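PDB 5YUQ: chintase from Rhizomucor miehei, which hydrolyses chitin as a glycoside hydrolase of family 18, with an active site that forms a tunnel. Local coordinates for residues L129-F132 and K133-E137; T163-D166 and D167-S171; N85-S88 and N89-V93; D337-K341 and Q342-G346. All blocks are in the same frame, centred on the assembly; numbering follows the deposited sequence.

Contact 1: residues L129-F132 and K133-E137; sequences LKLF and KALRE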
ATOM      1  N   LEU A 129      14.264  12.741  -2.067  1.00 13.27           N
ATOM      2  CA  LEU A 129      15.447  12.162  -2.693  1.00 14.60           C
ATOM      3  C   LEU A 129      16.701  12.499  -1.896  1.00 13.02           C
ATOM      4  O   LEU A 129      17.563  11.640  -1.702  1.00 14.32           O
ATOM      5  CB  LEU A 129      15.585  12.624  -4.148  1.00 14.15           C
ATOM      6  CG  LEU A 129      16.804  12.060  -4.889  1.00 14.19           C
ATOM      7  CD1 LEU A 129      16.828  10.540  -4.775  1.00 16.81           C
ATOM      8  CD2 LEU A 129      16.760  12.486  -6.339  1.00 17.27           C
ATOM      9  N   LYS A 130      16.788  13.737  -1.412  1.00 13.65           N
ATOM     10  CA  LYS A 130      17.919  14.126  -0.576  1.00 14.67           C
ATOM     11  C   LYS A 130      18.014  13.206   0.634  1.00 13.61           C
ATOM     12  O   LYS A 130      19.103  12.797   1.027  1.00 15.49           O
ATOM     13  CB  LYS A 130      17.790  15.576  -0.121  1.00 16.58           C
ATOM     14  CG  LYS A 130      19.131  16.210   0.162  1.00 26.05           C
ATOM     15  CD  LYS A 130      19.006  17.696   0.452  1.00 30.47           C
ATOM     16  CE  LYS A 130      20.394  18.323   0.601  1.00 39.67           C
ATOM     17  NZ  LYS A 130      20.382  19.643   1.306  1.00 29.13           N
ATOM     18  N   LEU A 131      16.868  12.879   1.211  1.00 13.58           N
ATOM     19  CA  LEU A 131      16.831  11.954   2.335  1.00 12.69           C
ATOM     20  C   LEU A 131      17.380  10.584   1.962  1.00 14.68           C
ATOM     21  O   LEU A 131      18.190  10.021   2.694  1.00 15.21           O
ATOM     22  CB  LEU A 131      15.405  11.831   2.868  1.00 13.40           C
ATOM     23  CG  LEU A 131      15.175  10.778   3.954  1.00 14.72           C
ATOM     24  CD1 LEU A 131      16.055  11.054   5.156  1.00 14.65           C
ATOM     25  CD2 LEU A 131      13.709  10.798   4.340  1.00 14.46           C
ATOM     26  N   PHE A 132      16.952  10.035   0.830  1.00 12.49           N
ATOM     27  CA  PHE A 132      17.462   8.734   0.422  1.00 12.93           C
ATOM     28  C   PHE A 132      18.956   8.774   0.152  1.00 14.06           C
ATOM     29  O   PHE A 132      19.678   7.829   0.469  1.00 15.23           O
ATOM     30  CB  PHE A 132      16.719   8.220  -0.805  1.00 13.48           C
ATOM     31  CG  PHE A 132      15.471   7.462  -0.476  1.00 13.94           C
ATOM     32  CD1 PHE A 132      15.544   6.208   0.107  1.00 13.07           C
ATOM     33  CD2 PHE A 132      14.230   8.000  -0.760  1.00 12.12           C
ATOM     34  CE1 PHE A 132      14.387   5.493   0.409  1.00 15.45           C
ATOM     35  CE2 PHE A 132      13.063   7.291  -0.466  1.00 11.91           C
ATOM     36  CZ  PHE A 132      13.151   6.029   0.118  1.00 14.45           C
ATOM     37  N   LYS A 133      19.424   9.868  -0.434  1.00 14.39           N
ATOM     38  CA  LYS A 133      20.855  10.004  -0.675  1.00 15.70           C
ATOM     39  C   LYS A 133      21.642  10.038   0.620  1.00 15.81           C
ATOM     40  O   LYS A 133      22.709   9.434   0.718  1.00 16.79           O
ATOM     41  CB  LYS A 133      21.155  11.265  -1.477  1.00 16.78           C
ATOM     42  CG  LYS A 133      20.655  11.211  -2.897  1.00 17.07           C
ATOM     43  CD  LYS A 133      21.088  12.473  -3.625  1.00 23.22           C
ATOM     44  CE  LYS A 133      20.635  12.483  -5.062  1.00 25.34           C
ATOM     45  NZ  LYS A 133      20.897  13.829  -5.654  1.00 28.67           N
ATOM     46  N   ALA A 134      21.126  10.760   1.604  1.00 14.42           N
ATOM     47  CA  ALA A 134      21.777  10.818   2.907  1.00 18.09           C
ATOM     48  C   ALA A 134      21.800   9.441   3.565  1.00 18.84           C
ATOM     49  O   ALA A 134      22.806   9.037   4.145  1.00 18.20           O
ATOM     50  CB  ALA A 134      21.079  11.817   3.800  1.00 15.91           C
ATOM     51  N   LEU A 135      20.685   8.717   3.478  1.00 14.61           N
ATOM     52  CA  LEU A 135      20.636   7.372   4.046  1.00 13.79           C
ATOM     53  C   LEU A 135      21.583   6.434   3.320  1.00 15.74           C
ATOM     54  O   LEU A 135      22.269   5.631   3.949  1.00 16.53           O
ATOM     55  CB  LEU A 135      19.214   6.808   4.013  1.00 13.04           C
ATOM     56  CG  LEU A 135      18.203   7.567   4.869  1.00 16.03           C
ATOM     57  CD1 LEU A 135      16.804   7.103   4.559  1.00 12.92           C
ATOM     58  CD2 LEU A 135      18.513   7.352   6.334  1.00 18.08           C
ATOM     59  N   ARG A 136      21.639   6.538   1.996  1.00 16.91           N
ATOM     60  CA  ARG A 136      22.533   5.683   1.221  1.00 15.44           C
ATOM     61  C   ARG A 136      23.988   5.946   1.594  1.00 18.29           C
ATOM     62  O   ARG A 136      24.775   5.014   1.748  1.00 19.11           O
ATOM     63  CB  ARG A 136      22.333   5.907  -0.284  1.00 17.10           C
ATOM     64  CG  ARG A 136      23.309   5.108  -1.150  1.00 16.63           C
ATOM     65  CD  ARG A 136      23.093   3.614  -0.984  1.00 16.58           C
ATOM     66  NE  ARG A 136      21.834   3.196  -1.604  1.00 15.24           N
ATOM     67  CZ  ARG A 136      21.160   2.098  -1.285  1.00 16.60           C
ATOM     68  NH1 ARG A 136      21.596   1.293  -0.325  1.00 14.27           N
ATOM     69  NH2 ARG A 136      20.039   1.812  -1.923  1.00 14.63           N
ATOM     70  N   GLU A 137      24.337   7.218   1.752  1.00 16.71           N
ATOM     71  CA  GLU A 137      25.710   7.572   2.097  1.00 17.02           C
ATOM     72  C   GLU A 137      26.066   7.053   3.487  1.00 22.03           C
ATOM     73  O   GLU A 137      27.165   6.548   3.703  1.00 24.12           O
ATOM     74  CB  GLU A 137      25.920   9.089   2.011  1.00 17.81           C
ATOM     75  CG  GLU A 137      27.385   9.521   2.074  1.00 31.71           C
ATOM     76  CD  GLU A 137      27.918   9.560   3.491  1.00 45.21           C
ATOM     77  OE1 GLU A 137      27.133   9.894   4.400  1.00 43.11           O
ATOM     78  OE2 GLU A 137      29.112   9.247   3.696  1.00 46.35           O
TER
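Leu131 and Leu135, one helical turn apart, form the buried part of this contact, packed between strand 101-105 and helix 80-97. CG of Leu131 lies 4.1 Å from CD1 of Leu135, and the two branched ends meet obliquely. The meeting depends on different first torsions: Leu131 sets CG anti to the backbone N (chi1 174°), which brings its CD1 methyl forward to Leu135, whereas Leu135 sets CG anti to the carbonyl carbon, leaning it back until it rests 3.3 Å from the carbonyl O of Leu131. That same oxygen accepts the backbone N-H of Leu135 at 2.9 Å, so a bond and an apolar contact share one carbonyl. Leu104 touches Leu131, Phe132 and Leu135, and Val87 and Leu90 close in on the leucine pair. Helix 124-139 here runs between strands 101-105 and 144-149 as one beta-alpha-beta unit of the TIM barrel of family 18, with the ring of Phe132 turned inward onto Leu145 and Thr147. The exposed side is carried by lysines. Lys133 folds back at its first torsion and then runs extended, so that its methylene CE passes obliquely over CG of buried Leu129 at 3.9 Å. Lys130 reaches outward from the helix, and its part in the contact is the carbonyl O that takes the N-H of Ala134 at 2.9 Å. Toward the C-terminal end of the helix, Arg136 bends away after CB; its guanidinium forms a salt bridge with Asp174 and bonds the carbonyl oxygens of Gly140, Thr143 and Thr172.

Contact 2: residues T163-D166 and D167-S171; sequences TKLD and DNWAS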
ATOM      1  N   THR A 163       6.535  14.017 -14.556  1.00 16.10           N
ATOM      2  CA  THR A 163       6.541  13.308 -15.833  1.00 16.76           C
ATOM      3  C   THR A 163       7.965  12.900 -16.175  1.00 14.73           C
ATOM      4  O   THR A 163       8.197  12.120 -17.094  1.00 17.18           O
ATOM      5  CB  THR A 163       5.946  14.163 -16.970  1.00 21.43           C
ATOM      6  OG1 THR A 163       6.686  15.376 -17.092  1.00 21.68           O
ATOM      7  CG2 THR A 163       4.485  14.492 -16.684  1.00 21.93           C
ATOM      8  N   LYS A 164       8.914  13.426 -15.411  1.00 19.12           N
ATOM      9  CA  LYS A 164      10.324  13.095 -15.582  1.00 17.71           C
ATOM     10  C   LYS A 164      11.024  13.172 -14.237  1.00 17.21           C
ATOM     11  O   LYS A 164      11.312  14.266 -13.752  1.00 22.22           O
ATOM     12  CB  LYS A 164      10.981  14.086 -16.552  1.00 19.99           C
ATOM     13  CG  LYS A 164      12.509  14.023 -16.609  1.00 32.15           C
ATOM     14  CD  LYS A 164      13.006  12.958 -17.568  1.00 40.12           C
ATOM     15  CE  LYS A 164      14.491  13.153 -17.893  1.00 46.58           C
ATOM     16  NZ  LYS A 164      15.358  13.050 -16.680  1.00 46.94           N
ATOM     17  N   LEU A 165      11.284  12.018 -13.623  1.00 15.40           N
ATOM     18  CA  LEU A 165      12.001  11.998 -12.356  1.00 14.24           C
ATOM     19  C   LEU A 165      13.505  12.155 -12.562  1.00 16.83           C
ATOM     20  O   LEU A 165      14.073  11.613 -13.516  1.00 17.16           O
ATOM     21  CB  LEU A 165      11.742  10.691 -11.617  1.00 14.02           C
ATOM     22  CG  LEU A 165      10.318  10.492 -11.106  1.00 13.63           C
ATOM     23  CD1 LEU A 165      10.124   9.039 -10.695  1.00 18.23           C
ATOM     24  CD2 LEU A 165      10.087  11.414  -9.931  1.00 15.18           C
ATOM     25  N   ASP A 166      14.120  12.923 -11.665  1.00 14.48           N
ATOM     26  CA  ASP A 166      15.571  13.003 -11.506  1.00 15.15           C
ATOM     27  C   ASP A 166      16.121  11.586 -11.579  1.00 12.58           C
ATOM     28  O   ASP A 166      15.626  10.692 -10.886  1.00 14.59           O
ATOM     29  CB  ASP A 166      15.837  13.621 -10.125  1.00 15.94           C
ATOM     30  CG  ASP A 166      17.306  13.859  -9.830  1.00 15.97           C
ATOM     31  OD1 ASP A 166      18.206  13.245 -10.452  1.00 14.69           O
ATOM     32  OD2 ASP A 166      17.564  14.690  -8.931  1.00 21.82           O
ATOM     33  N   ASP A 167      17.126  11.345 -12.416  1.00 14.20           N
ATOM     34  CA  ASP A 167      17.568   9.959 -12.561  1.00 16.49           C
ATOM     35  C   ASP A 167      18.354   9.463 -11.358  1.00 15.23           C
ATOM     36  O   ASP A 167      18.719   8.295 -11.287  1.00 17.00           O
ATOM     37  CB  ASP A 167      18.215   9.644 -13.932  1.00 18.88           C
ATOM     38  CG  ASP A 167      19.611  10.217 -14.107  1.00 23.50           C
ATOM     39  OD1 ASP A 167      20.299  10.554 -13.118  1.00 20.15           O
ATOM     40  OD2 ASP A 167      20.033  10.292 -15.281  1.00 19.65           O
ATOM     41  N   ASN A 168      18.574  10.346 -10.389  1.00 13.08           N
ATOM     42  CA  ASN A 168      19.139   9.909  -9.124  1.00 11.07           C
ATOM     43  C   ASN A 168      18.132   9.145  -8.274  1.00 11.55           C
ATOM     44  O   ASN A 168      18.512   8.490  -7.308  1.00 12.59           O
ATOM     45  CB  ASN A 168      19.713  11.088  -8.350  1.00 11.02           C
ATOM     46  CG  ASN A 168      21.036  11.552  -8.917  1.00 15.82           C
ATOM     47  OD1 ASN A 168      22.092  11.060  -8.522  1.00 18.08           O
ATOM     48  ND2 ASN A 168      20.986  12.487  -9.862  1.00 15.60           N
ATOM     49  N   TRP A 169      16.854   9.218  -8.623  1.00 13.10           N
ATOM     50  CA  TRP A 169      15.880   8.373  -7.938  1.00 11.41           C
ATOM     51  C   TRP A 169      16.221   6.912  -8.184  1.00 13.30           C
ATOM     52  O   TRP A 169      16.418   6.145  -7.249  1.00 12.20           O
ATOM     53  CB  TRP A 169      14.450   8.691  -8.395  1.00 12.19           C
ATOM     54  CG  TRP A 169      13.814   9.785  -7.599  1.00 12.02           C
ATOM     55  CD1 TRP A 169      13.557  11.065  -8.007  1.00 14.32           C
ATOM     56  CD2 TRP A 169      13.341   9.686  -6.253  1.00 12.99           C
ATOM     57  NE1 TRP A 169      12.961  11.773  -6.986  1.00 15.24           N
ATOM     58  CE2 TRP A 169      12.809  10.948  -5.901  1.00 13.55           C
ATOM     59  CE3 TRP A 169      13.320   8.658  -5.307  1.00 14.55           C
ATOM     60  CZ2 TRP A 169      12.265  11.204  -4.642  1.00 12.14           C
ATOM     61  CZ3 TRP A 169      12.767   8.906  -4.060  1.00 15.14           C
ATOM     62  CH2 TRP A 169      12.255  10.173  -3.734  1.00 11.88           C
ATOM     63  N   ALA A 170      16.307   6.534  -9.452  1.00 12.95           N
ATOM     64  CA  ALA A 170      16.564   5.143  -9.802  1.00 14.51           C
ATOM     65  C   ALA A 170      17.960   4.699  -9.365  1.00 14.25           C
ATOM     66  O   ALA A 170      18.163   3.539  -9.015  1.00 13.53           O
ATOM     67  CB  ALA A 170      16.375   4.927 -11.303  1.00 15.88           C
ATOM     68  N   SER A 171      18.929   5.612  -9.365  1.00 15.35           N
ATOM     69  CA  SER A 171      20.282   5.205  -8.992  1.00 12.59           C
ATOM     70  C   SER A 171      20.528   5.132  -7.485  1.00 13.44           C
ATOM     71  O   SER A 171      21.553   4.613  -7.043  1.00 14.02           O
ATOM     72  CB  SER A 171      21.334   6.093  -9.662  1.00 12.47           C
ATOM     73  OG  SER A 171      21.300   7.408  -9.134  1.00 14.20           O
TER
HETATM   74  O   HOH W   1      14.986   8.022 -11.670  1.00 15.41           O
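Asp166 and Asn168 set their flat end groups almost at right angles, carboxylate and amide planes 88° apart, and meet through a single oxygen. OD1 of Asp166 takes the side-chain N-H of Asn168 ND2 at 2.9 Å, on the syn side and only a little out of the carboxylate plane, while the amide points its N-H at OD1 within its own plane. The backbone N of Asn168 reaches the same OD1 at 2.9 Å, but from above the carboxylate, 47° out of its plane. Two nearly straight bonds grip OD1 and so limit the rotation of the carboxylate. With CG anti to the backbone N (chi1 -176°), Asp166 swings OD1 forward over the start of the helix, where it serves as a capping acceptor. The positive end of the helix would be expected to stabilise its negative charge, although OD1 of Asp167 lies 4.3 Å from OD1 of Asp166. The main chain closes the turn beneath: Trp169 N donates to Asp166 O at 3.0 Å, from well above the carbonyl plane, and a water that donates to this oxygen accepts from Ala170 N. The same Asp166 O lies at the edge of the indole. Leu165 meets that ring obliquely, its CD2 4.0 Å from CD1 of Trp169. Helix 168-172, weakly bonded here, precedes strand 175-178 of the TIM barrel; Leu129 of helix 124-139 packs against Asp166, Asn168 and Trp169, Phe154 meets the indole, and Leu165 bonds through its backbone to Ala221 just beyond helix 211-220.

Contact 3: residues N85-S88 and N89-V93; sequences NFVS and NLVDV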
ATOM      1  N   ASN A  85      19.014  15.672  11.849  1.00 17.96           N
ATOM      2  CA  ASN A  85      18.633  14.955  13.057  1.00 16.62           C
ATOM      3  C   ASN A  85      17.772  13.734  12.731  1.00 19.41           C
ATOM      4  O   ASN A  85      17.955  12.660  13.304  1.00 17.65           O
ATOM      5  CB  ASN A  85      17.912  15.888  14.030  1.00 19.05           C
ATOM      6  CG  ASN A  85      17.534  15.193  15.324  1.00 23.45           C
ATOM      7  OD1 ASN A  85      18.403  14.816  16.114  1.00 28.24           O
ATOM      8  ND2 ASN A  85      16.239  15.007  15.540  1.00 22.77           N
ATOM      9  N   PHE A  86      16.851  13.901  11.790  1.00 18.20           N
ATOM     10  CA  PHE A  86      15.997  12.808  11.343  1.00 17.98           C
ATOM     11  C   PHE A  86      16.842  11.695  10.703  1.00 17.71           C
ATOM     12  O   PHE A  86      16.665  10.515  11.011  1.00 16.93           O
ATOM     13  CB  PHE A  86      14.941  13.360  10.381  1.00 16.50           C
ATOM     14  CG  PHE A  86      13.913  12.361   9.949  1.00 15.97           C
ATOM     15  CD1 PHE A  86      13.298  11.511  10.867  1.00 14.19           C
ATOM     16  CD2 PHE A  86      13.537  12.291   8.619  1.00 13.83           C
ATOM     17  CE1 PHE A  86      12.328  10.598  10.451  1.00 16.93           C
ATOM     18  CE2 PHE A  86      12.580  11.390   8.195  1.00 17.64           C
ATOM     19  CZ  PHE A  86      11.972  10.534   9.109  1.00 16.38           C
ATOM     20  N   VAL A  87      17.778  12.072   9.834  1.00 16.36           N
ATOM     21  CA  VAL A  87      18.696  11.107   9.235  1.00 15.16           C
ATOM     22  C   VAL A  87      19.466  10.338  10.307  1.00 15.13           C
ATOM     23  O   VAL A  87      19.573   9.114  10.244  1.00 16.26           O
ATOM     24  CB  VAL A  87      19.690  11.784   8.258  1.00 14.14           C
ATOM     25  CG1 VAL A  87      20.809  10.826   7.885  1.00 18.43           C
ATOM     26  CG2 VAL A  87      18.976  12.243   7.008  1.00 16.92           C
ATOM     27  N   SER A  88      19.985  11.060  11.292  1.00 17.58           N
ATOM     28  CA  SER A  88      20.749  10.453  12.372  1.00 18.06           C
ATOM     29  C   SER A  88      19.882   9.450  13.126  1.00 15.07           C
ATOM     30  O   SER A  88      20.327   8.347  13.461  1.00 16.93           O
ATOM     31  CB  SER A  88      21.265  11.544  13.323  1.00 21.56           C
ATOM     32  OG  SER A  88      22.061  10.986  14.357  1.00 27.93           O
ATOM     33  N   ASN A  89      18.635   9.822  13.375  1.00 16.07           N
ATOM     34  CA  ASN A  89      17.731   8.939  14.097  1.00 14.66           C
ATOM     35  C   ASN A  89      17.367   7.699  13.291  1.00 16.70           C
ATOM     36  O   ASN A  89      17.209   6.615  13.851  1.00 17.95           O
ATOM     37  CB  ASN A  89      16.471   9.689  14.521  1.00 17.08           C
ATOM     38  CG  ASN A  89      16.722  10.647  15.666  1.00 21.00           C
ATOM     39  OD1 ASN A  89      17.761  10.583  16.330  1.00 25.73           O
ATOM     40  ND2 ASN A  89      15.762  11.531  15.916  1.00 19.57           N
ATOM     41  N   LEU A  90      17.246   7.856  11.978  1.00 15.62           N
ATOM     42  CA  LEU A  90      16.957   6.721  11.104  1.00 14.97           C
ATOM     43  C   LEU A  90      18.136   5.755  11.046  1.00 19.50           C
ATOM     44  O   LEU A  90      17.953   4.541  11.045  1.00 17.95           O
ATOM     45  CB  LEU A  90      16.587   7.194   9.697  1.00 16.50           C
ATOM     46  CG  LEU A  90      15.215   7.856   9.569  1.00 15.22           C
ATOM     47  CD1 LEU A  90      15.115   8.593   8.244  1.00 16.61           C
ATOM     48  CD2 LEU A  90      14.106   6.813   9.680  1.00 15.69           C
ATOM     49  N   VAL A  91      19.347   6.291  10.989  1.00 17.21           N
ATOM     50  CA  VAL A  91      20.533   5.448  11.002  1.00 16.54           C
ATOM     51  C   VAL A  91      20.618   4.706  12.330  1.00 17.68           C
ATOM     52  O   VAL A  91      20.965   3.523  12.371  1.00 17.29           O
ATOM     53  CB  VAL A  91      21.801   6.283  10.748  1.00 17.13           C
ATOM     54  CG1 VAL A  91      23.052   5.440  10.964  1.00 19.36           C
ATOM     55  CG2 VAL A  91      21.772   6.867   9.338  1.00 18.95           C
ATOM     56  N   ASP A  92      20.273   5.395  13.415  1.00 17.25           N
ATOM     57  CA  ASP A  92      20.324   4.774  14.735  1.00 19.59           C
ATOM     58  C   ASP A  92      19.343   3.614  14.847  1.00 17.96           C
ATOM     59  O   ASP A  92      19.678   2.584  15.422  1.00 17.64           O
ATOM     60  CB  ASP A  92      20.034   5.789  15.840  1.00 19.24           C
ATOM     61  CG  ASP A  92      21.178   6.747  16.072  1.00 23.72           C
ATOM     62  OD1 ASP A  92      22.295   6.496  15.567  1.00 22.65           O
ATOM     63  OD2 ASP A  92      20.956   7.753  16.780  1.00 29.35           O
ATOM     64  N   VAL A  93      18.192   3.804  14.262  1.00 17.25           N
ATOM     65  CA  VAL A  93      17.180   2.750  14.323  1.00 14.87           C
ATOM     66  C   VAL A  93      17.612   1.499  13.583  1.00 17.56           C
ATOM     67  O   VAL A  93      17.383   0.417  13.998  1.00 16.36           O
ATOM     68  CB  VAL A  93      15.791   3.230  13.831  1.00 14.76           C
ATOM     69  CG1 VAL A  93      15.711   3.275  12.331  1.00 22.45           C
ATOM     70  CG2 VAL A  93      14.752   2.259  14.320  1.00 19.72           C
TER
HETATM   71  O   HOH W   2      15.330  13.863  17.962  1.00 36.33           O
HETATM   72  O   HOH W   3      23.517   8.311  13.808  1.00 28.71           O
HETATM   73  O   HOH W   4      20.580  10.280  16.421  1.00 29.24           O
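Phe86 turns CG anti to its own N (chi1 -174°) and Leu90 turns CG anti to its carbonyl carbon, which brings ring and isobutyl group together one turn apart on helix 80-97, an outer helix of the TIM barrel. CD1 of Leu90 sits over the centre of one ring face, 3.8 Å from the centroid, a CH-pi contact 14° off the normal. Both side chains also rest on Leu38, while Leu76 and Leu77 of helix 73-78 touch the ring and Val64 of strand 59-65 touches Leu90. About a quarter turn round the helix, Val87 and Val91 face helix 124-139, both touching Lys138, with CG1 of Val87 lying 4.3 Å from CG2 of Val91.

The outer side is polar and built on water. The amides of Asn85 and Asn89 stand 75° apart; both ND2 groups donate to one water, and Asn89 ND2 also bonds the carbonyl O of Gly36, which ties the helix to the segment before strand 38-39. Asp92 N bonds Ser88 O at 3.0 Å, whereas Ser88 OG and Asp92 OD2, 4.2 Å apart, are linked through water. One water donates both to Ser88 OG and to Asp92 OD1. A second water accepts from Ser88 OG at 2.6 Å and donates to OD2 of Asp92 at 2.6 Å and to OD1 of Asn89 at 2.8 Å.

Contact 4: residues D337-K341 and Q342-G346; sequences DYAKK and QGLGG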
ATOM      1  N   ASP A 337       0.988 -12.563 -12.982  1.00 14.36           N
ATOM      2  CA  ASP A 337       1.252 -12.805 -14.399  1.00 17.73           C
ATOM      3  C   ASP A 337       1.636 -11.495 -15.083  1.00 17.60           C
ATOM      4  O   ASP A 337       2.578 -11.442 -15.879  1.00 16.32           O
ATOM      5  CB  ASP A 337       0.023 -13.414 -15.096  1.00 15.32           C
ATOM      6  CG  ASP A 337      -0.340 -14.802 -14.576  1.00 19.69           C
ATOM      7  OD1 ASP A 337       0.527 -15.509 -14.025  1.00 21.06           O
ATOM      8  OD2 ASP A 337      -1.520 -15.187 -14.734  1.00 24.69           O
ATOM      9  N   TYR A 338       0.901 -10.437 -14.761  1.00 15.61           N
ATOM     10  CA  TYR A 338       1.196  -9.119 -15.289  1.00 15.76           C
ATOM     11  C   TYR A 338       2.585  -8.638 -14.867  1.00 14.92           C
ATOM     12  O   TYR A 338       3.360  -8.126 -15.684  1.00 15.31           O
ATOM     13  CB  TYR A 338       0.140  -8.112 -14.824  1.00 15.29           C
ATOM     14  CG  TYR A 338       0.474  -6.708 -15.252  1.00 13.33           C
ATOM     15  CD1 TYR A 338       0.101  -6.236 -16.502  1.00 16.75           C
ATOM     16  CD2 TYR A 338       1.183  -5.851 -14.414  1.00 15.43           C
ATOM     17  CE1 TYR A 338       0.424  -4.940 -16.912  1.00 16.51           C
ATOM     18  CE2 TYR A 338       1.505  -4.565 -14.810  1.00 15.83           C
ATOM     19  CZ  TYR A 338       1.125  -4.117 -16.056  1.00 19.81           C
ATOM     20  OH  TYR A 338       1.459  -2.843 -16.443  1.00 16.76           O
ATOM     21  N   ALA A 339       2.892  -8.785 -13.584  1.00 14.62           N
ATOM     22  CA  ALA A 339       4.167  -8.325 -13.060  1.00 16.02           C
ATOM     23  C   ALA A 339       5.328  -9.043 -13.744  1.00 17.78           C
ATOM     24  O   ALA A 339       6.338  -8.421 -14.077  1.00 15.79           O
ATOM     25  CB  ALA A 339       4.229  -8.525 -11.557  1.00 14.56           C
ATOM     26  N   LYS A 340       5.179 -10.345 -13.962  1.00 16.08           N
ATOM     27  CA  LYS A 340       6.233 -11.111 -14.626  1.00 17.54           C
ATOM     28  C   LYS A 340       6.401 -10.696 -16.089  1.00 18.94           C
ATOM     29  O   LYS A 340       7.528 -10.575 -16.581  1.00 17.37           O
ATOM     30  CB  LYS A 340       5.969 -12.615 -14.484  1.00 19.11           C
ATOM     31  CG  LYS A 340       6.029 -13.097 -13.041  1.00 16.72           C
ATOM     32  CD  LYS A 340       5.604 -14.558 -12.909  1.00 21.67           C
ATOM     33  CE  LYS A 340       6.571 -15.496 -13.612  1.00 36.44           C
ATOM     34  NZ  LYS A 340       7.820 -15.692 -12.831  1.00 39.18           N
ATOM     35  N   LYS A 341       5.284 -10.461 -16.775  1.00 15.86           N
ATOM     36  CA  LYS A 341       5.308 -10.044 -18.176  1.00 17.04           C
ATOM     37  C   LYS A 341       5.969  -8.682 -18.355  1.00 19.46           C
ATOM     38  O   LYS A 341       6.679  -8.442 -19.337  1.00 20.50           O
ATOM     39  CB  LYS A 341       3.882 -10.004 -18.742  1.00 22.05           C
ATOM     40  CG  LYS A 341       3.797  -9.513 -20.174  1.00 31.37           C
ATOM     41  CD  LYS A 341       2.466  -9.889 -20.820  1.00 49.53           C
ATOM     42  CE  LYS A 341       2.280  -9.174 -22.155  1.00 52.17           C
ATOM     43  NZ  LYS A 341       2.377  -7.693 -22.008  1.00 51.94           N
ATOM     44  N   GLN A 342       5.745  -7.793 -17.395  1.00 17.83           N
ATOM     45  CA  GLN A 342       6.325  -6.458 -17.443  1.00 17.81           C
ATOM     46  C   GLN A 342       7.759  -6.433 -16.936  1.00 19.10           C
ATOM     47  O   GLN A 342       8.408  -5.392 -16.986  1.00 20.12           O
ATOM     48  CB  GLN A 342       5.482  -5.482 -16.625  1.00 18.32           C
ATOM     49  CG  GLN A 342       4.087  -5.260 -17.166  1.00 20.11           C
ATOM     50  CD  GLN A 342       4.095  -4.637 -18.542  1.00 25.17           C
ATOM     51  OE1 GLN A 342       4.922  -3.777 -18.837  1.00 32.01           O
ATOM     52  NE2 GLN A 342       3.176  -5.071 -19.396  1.00 27.95           N
ATOM     53  N   GLY A 343       8.248  -7.568 -16.441  1.00 16.20           N
ATOM     54  CA  GLY A 343       9.598  -7.634 -15.907  1.00 17.89           C
ATOM     55  C   GLY A 343       9.775  -6.786 -14.664  1.00 17.72           C
ATOM     56  O   GLY A 343      10.823  -6.178 -14.463  1.00 17.84           O
ATOM     57  N   LEU A 344       8.746  -6.745 -13.824  1.00 15.17           N
ATOM     58  CA  LEU A 344       8.819  -5.985 -12.579  1.00 14.18           C
ATOM     59  C   LEU A 344       9.757  -6.666 -11.602  1.00 14.96           C
ATOM     60  O   LEU A 344      10.071  -7.849 -11.746  1.00 18.80           O
ATOM     61  CB  LEU A 344       7.433  -5.859 -11.937  1.00 12.89           C
ATOM     62  CG  LEU A 344       6.361  -5.183 -12.788  1.00 13.00           C
ATOM     63  CD1 LEU A 344       5.136  -4.876 -11.928  1.00 13.12           C
ATOM     64  CD2 LEU A 344       6.889  -3.907 -13.442  1.00 15.33           C
ATOM     65  N   GLY A 345      10.199  -5.920 -10.596  1.00 13.99           N
ATOM     66  CA  GLY A 345      11.118  -6.461  -9.612  1.00 14.15           C
ATOM     67  C   GLY A 345      10.464  -7.417  -8.637  1.00 14.23           C
ATOM     68  O   GLY A 345      11.151  -8.198  -7.974  1.00 17.83           O
ATOM     69  N   GLY A 346       9.142  -7.372  -8.560  1.00 13.99           N
ATOM     70  CA  GLY A 346       8.432  -8.271  -7.680  1.00 14.50           C
ATOM     71  C   GLY A 346       7.057  -7.750  -7.337  1.00 12.90           C
ATOM     72  O   GLY A 346       6.515  -6.870  -8.009  1.00 13.66           O
TER
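Gln342 lays its CG over one face of the Tyr338 ring, a CH-pi contact 3.6 Å from the centroid and offset toward the rim. Bent at chi2 (-63°), the side chain carries its amide along the hydroxyl side of the ring, NE2 3.7 Å from CE1 of Tyr338, the two planes 26° apart. The tyrosine hydroxyl finds its partner elsewhere, in OD1 of Asn212 on helix 211-220. Three carbonyls at the end of helix 329-341 are taken up by the N-H groups that follow. Tyr338 O accepts from Gln342 N at 3.0 Å, the last regular helical bond. Ala339 O accepts from Leu344 N at 2.9 Å in a nearly straight bond spanning five residues. Lys340 O is met by Gly343 N at 3.1 Å, far above the carbonyl plane. Lys340 NZ bonds the carbonyl O of Asp367. Beneath these bonds CD1 of Leu344 lies 3.8 Å from CB of Ala339, and Val215 of helix 211-220 touches the leucine. Gly345 and Gly346 then bond through their backbones to Leu228 and Leu230, leading into barrel strand 346-350. Positive phi at Gly343 (65°) and the paired bonds back into the last turn define a Schellman motif.

In the fold
Along the chain the order is contact 3, contact 1, contact 2, contact 4, all within the family 18 TIM barrel. Contacts 3 and 1 lie on adjacent outer helices, 80-97 and 124-139, with centres about 11 Å apart, and touch where Leu131 and Ala134 meet Val87. Contact 2, at the start of helix 168-172, is about 14 Å from contact 1 between centres and packs against its other flank through Leu129 and Lys133. Helix 124-139 therefore lies between helices 80-97 and 168-172, touching both. Contact 4 ends helix 329-341 before strand 346-350, which pairs with strand 4-9 as the barrel closes; its centre lies about 34 Å from that of contact 3.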